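Local coordinates for protein N-hydroxyarylamine O-acetyltransferase (Bacillus cereus, PDB 4DMO) that transfers acetyl groups to arylamines and probably to N-hydroxyarylamines, using a non-canonical catalytic triad, at residues A[4-9]-A[57-62]. Residues are numbered along the deposited sequence; the frame is centred on the assembly and turned at random.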
ATOM      1  N   THR A   4      22.389   0.691  -3.828  1.00 46.18           N
ATOM      2  CA  THR A   4      22.328  -0.682  -3.298  1.00 42.16           C
ATOM      3  C   THR A   4      21.567  -1.608  -4.238  1.00 28.32           C
ATOM      4  O   THR A   4      20.964  -1.161  -5.200  1.00 32.70           O
ATOM      5  CB  THR A   4      21.657  -0.767  -1.911  1.00 42.91           C
ATOM      6  OG1 THR A   4      20.253  -0.510  -2.038  1.00 40.60           O
ATOM      7  CG2 THR A   4      22.290   0.216  -0.949  1.00 40.04           C
ATOM      8  N   ASP A   5      21.615  -2.903  -3.956  1.00 34.75           N
ATOM      9  CA  ASP A   5      20.891  -3.884  -4.751  1.00 42.07           C
ATOM     10  C   ASP A   5      19.371  -3.650  -4.607  1.00 38.58           C
ATOM     11  O   ASP A   5      18.616  -3.748  -5.580  1.00 34.78           O
ATOM     12  CB  ASP A   5      21.271  -5.303  -4.309  1.00 36.41           C
ATOM     13  CG  ASP A   5      20.672  -6.381  -5.206  1.00 46.33           C
ATOM     14  OD1 ASP A   5      20.097  -7.350  -4.654  1.00 42.49           O
ATOM     15  OD2 ASP A   5      20.782  -6.266  -6.453  1.00 43.49           O
ATOM     16  N   PHE A   6      18.927  -3.356  -3.387  1.00 35.65           N
ATOM     17  CA  PHE A   6      17.522  -3.051  -3.148  1.00 30.66           C
ATOM     18  C   PHE A   6      17.051  -1.967  -4.099  1.00 30.43           C
ATOM     19  O   PHE A   6      16.037  -2.131  -4.762  1.00 28.57           O
ATOM     20  CB  PHE A   6      17.273  -2.638  -1.695  1.00 34.95           C
ATOM     21  CG  PHE A   6      15.823  -2.738  -1.289  1.00 29.38           C
ATOM     22  CD1 PHE A   6      15.362  -3.848  -0.602  1.00 25.62           C
ATOM     23  CD2 PHE A   6      14.916  -1.737  -1.627  1.00 26.50           C
ATOM     24  CE1 PHE A   6      14.022  -3.955  -0.240  1.00 26.94           C
ATOM     25  CE2 PHE A   6      13.571  -1.840  -1.268  1.00 21.91           C
ATOM     26  CZ  PHE A   6      13.131  -2.946  -0.586  1.00 25.78           C
ATOM     27  N   GLN A   7      17.796  -0.866  -4.174  1.00 28.17           N
ATOM     28  CA  GLN A   7      17.469   0.246  -5.071  1.00 31.98           C
ATOM     29  C   GLN A   7      17.405  -0.184  -6.544  1.00 33.52           C
ATOM     30  O   GLN A   7      16.495   0.202  -7.295  1.00 31.05           O
ATOM     31  CB  GLN A   7      18.509   1.355  -4.918  1.00 38.89           C
ATOM     32  CG  GLN A   7      18.418   2.125  -3.610  1.00 35.70           C
ATOM     33  CD  GLN A   7      19.371   3.319  -3.564  1.00 46.86           C
ATOM     34  OE1 GLN A   7      20.518   3.190  -3.129  1.00 41.61           O
ATOM     35  NE2 GLN A   7      18.897   4.485  -4.018  1.00 30.28           N
ATOM     36  N   LYS A   8      18.380  -0.978  -6.967  1.00 32.04           N
ATOM     37  CA  LYS A   8      18.436  -1.381  -8.365  1.00 39.89           C
ATOM     38  C   LYS A   8      17.227  -2.261  -8.733  1.00 27.33           C
ATOM     39  O   LYS A   8      16.577  -2.038  -9.753  1.00 26.37           O
ATOM     40  CB  LYS A   8      19.744  -2.128  -8.646  1.00 39.99           C
ATOM     41  CG  LYS A   8      19.973  -2.428 -10.106  1.00 46.50           C
ATOM     42  CD  LYS A   8      21.222  -3.287 -10.337  1.00 53.27           C
ATOM     43  CE  LYS A   8      21.380  -3.718 -11.810  1.00 51.63           C
ATOM     44  NZ  LYS A   8      22.475  -4.727 -11.989  1.00 67.19           N
ATOM     45  N   GLN A   9      16.932  -3.244  -7.889  1.00 23.37           N
ATOM     46  CA  GLN A   9      15.789  -4.128  -8.102  1.00 21.45           C
ATOM     47  C   GLN A   9      14.482  -3.360  -8.051  1.00 25.00           C
ATOM     48  O   GLN A   9      13.520  -3.706  -8.740  1.00 23.14           O
ATOM     49  CB  GLN A   9      15.788  -5.231  -7.069  1.00 28.98           C
ATOM     50  CG  GLN A   9      17.092  -5.993  -7.007  1.00 38.05           C
ATOM     51  CD  GLN A   9      16.937  -7.407  -7.475  1.00 49.16           C
ATOM     52  OE1 GLN A   9      16.194  -7.688  -8.430  1.00 51.20           O
ATOM     53  NE2 GLN A   9      17.632  -8.323  -6.801  1.00 49.23           N
ATOM     54  N   ASN A  57      13.565 -10.394   2.805  1.00 18.01           N
ATOM     55  CA  ASN A  57      12.367 -11.126   2.431  1.00 22.37           C
ATOM     56  C   ASN A  57      11.509 -10.294   1.449  1.00 21.96           C
ATOM     57  O   ASN A  57      10.934 -10.806   0.491  1.00 19.36           O
ATOM     58  CB  ASN A  57      11.574 -11.519   3.681  1.00 20.64           C
ATOM     59  CG  ASN A  57      12.254 -12.626   4.467  1.00 17.49           C
ATOM     60  OD1 ASN A  57      13.140 -13.279   3.946  1.00 22.01           O
ATOM     61  ND2 ASN A  57      11.805 -12.880   5.685  1.00 19.54           N
ATOM     62  N   LEU A  58      11.446  -8.992   1.665  1.00 23.30           N
ATOM     63  CA  LEU A  58      10.584  -8.173   0.830  1.00 17.08           C
ATOM     64  C   LEU A  58      11.187  -7.934  -0.565  1.00 19.77           C
ATOM     65  O   LEU A  58      10.463  -7.918  -1.582  1.00 18.94           O
ATOM     66  CB  LEU A  58      10.245  -6.866   1.552  1.00 17.42           C
ATOM     67  CG  LEU A  58       9.241  -6.989   2.699  1.00 19.47           C
ATOM     68  CD1 LEU A  58       9.106  -5.643   3.402  1.00 27.88           C
ATOM     69  CD2 LEU A  58       7.855  -7.448   2.208  1.00 19.18           C
ATOM     70  N   LYS A  59      12.505  -7.727  -0.622  1.00 22.22           N
ATOM     71  CA  LYS A  59      13.209  -7.613  -1.909  1.00 24.59           C
ATOM     72  C   LYS A  59      12.946  -8.848  -2.775  1.00 21.34           C
ATOM     73  O   LYS A  59      12.703  -8.727  -3.970  1.00 23.41           O
ATOM     74  CB  LYS A  59      14.717  -7.443  -1.685  1.00 25.32           C
ATOM     75  CG  LYS A  59      15.520  -7.401  -2.988  1.00 32.74           C
ATOM     76  CD  LYS A  59      16.977  -6.943  -2.762  1.00 38.47           C
ATOM     77  CE  LYS A  59      17.798  -8.012  -2.061  1.00 43.47           C
ATOM     78  NZ  LYS A  59      19.200  -7.557  -1.757  1.00 45.75           N
ATOM     79  N   GLU A  60      12.988 -10.020  -2.145  1.00 20.25           N
ATOM     80  CA  GLU A  60      12.767 -11.321  -2.790  1.00 22.51           C
ATOM     81  C   GLU A  60      11.319 -11.514  -3.233  1.00 21.83           C
ATOM     82  O   GLU A  60      11.064 -11.859  -4.368  1.00 20.19           O
ATOM     83  CB  GLU A  60      13.145 -12.445  -1.820  1.00 24.42           C
ATOM     84  CG  GLU A  60      12.713 -13.859  -2.251  1.00 35.24           C
ATOM     85  CD  GLU A  60      13.754 -14.585  -3.095  1.00 46.69           C
ATOM     86  OE1 GLU A  60      14.714 -13.923  -3.554  1.00 47.48           O
ATOM     87  OE2 GLU A  60      13.589 -15.810  -3.333  1.00 50.47           O
ATOM     88  N   LYS A  61      10.370 -11.288  -2.326  1.00 25.79           N
ATOM     89  CA  LYS A  61       8.961 -11.459  -2.666  1.00 18.85           C
ATOM     90  C   LYS A  61       8.502 -10.417  -3.697  1.00 14.11           C
ATOM     91  O   LYS A  61       7.971 -10.762  -4.766  1.00 16.43           O
ATOM     92  CB  LYS A  61       8.069 -11.407  -1.403  1.00 12.27           C
ATOM     93  CG  LYS A  61       6.601 -11.671  -1.729  1.00 20.03           C
ATOM     94  CD  LYS A  61       5.613 -11.255  -0.644  1.00 17.99           C
ATOM     95  CE  LYS A  61       4.176 -11.603  -1.052  1.00 13.80           C
ATOM     96  NZ  LYS A  61       3.198 -10.607  -0.474  1.00 19.67           N
ATOM     97  N   ILE A  62       8.740  -9.144  -3.407  1.00 14.08           N
ATOM     98  CA  ILE A  62       8.160  -8.072  -4.193  1.00 15.45           C
ATOM     99  C   ILE A  62       8.989  -7.740  -5.415  1.00 20.47           C
ATOM    100  O   ILE A  62       8.449  -7.556  -6.501  1.00 18.60           O
ATOM    101  CB  ILE A  62       8.020  -6.726  -3.361  1.00 19.20           C
ATOM    102  CG1 ILE A  62       7.257  -6.934  -2.061  1.00 19.05           C
ATOM    103  CG2 ILE A  62       7.313  -5.652  -4.164  1.00 14.83           C
ATOM    104  CD1 ILE A  62       5.798  -7.103  -2.242  1.00 24.10           C
TER
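Lys59 leaves its helix with CG anti to the backbone N (chi1 177°), runs nearly straight through CG, and then bends at chi3 (72°), which carries CE and NZ to Asp5. Asp5 likewise has CG opposite its own N, and the two side chains meet at roughly a right angle. The result is a salt bridge of 3.0 Å from Lys59 NZ to Asp5 OD1, received on the anti lone pair, the one turned away from OD2. The same OD1 also takes a weak bond from Gln9 NE2 (3.4 Å), one helical turn on. Lys59 NZ also makes a salt bridge to Glu56 OE2 in its own helix, its stronger polar partner; two acids around one ammonium would be expected to stabilise its positive charge.

Along the aliphatic part of Lys59 the contact is apolar. Phe6 and Lys59 pass each other in opposite directions, and Lys59 CB lies 3.8 Å from Phe6 CD1, approaching the ring obliquely. Further out, Lys59 CD sits 3.9 Å from Phe6 CA, so the aliphatic chain bridges the gap between the axes of the short segments 5-9 and 57-62, 10.7 Å apart. With the directions of these segments only 19° from parallel, 4-9 and 57-62 are joined chiefly by this one long side chain, level with Phe6.

Thr4 starts its helix with a capping box: Gln7 N donates to Thr4 OG1 (3.3 Å), and Thr4 N to Gln7 OE1. The packing of Phe6 against Lys59 sets the N-terminal helix 5-14 beside helix 55-64, where Phe6 and Gln9 also touch Leu63, while the buried Phe6 side chain also rests on Tyr80 and Asp84 of helix 71-84.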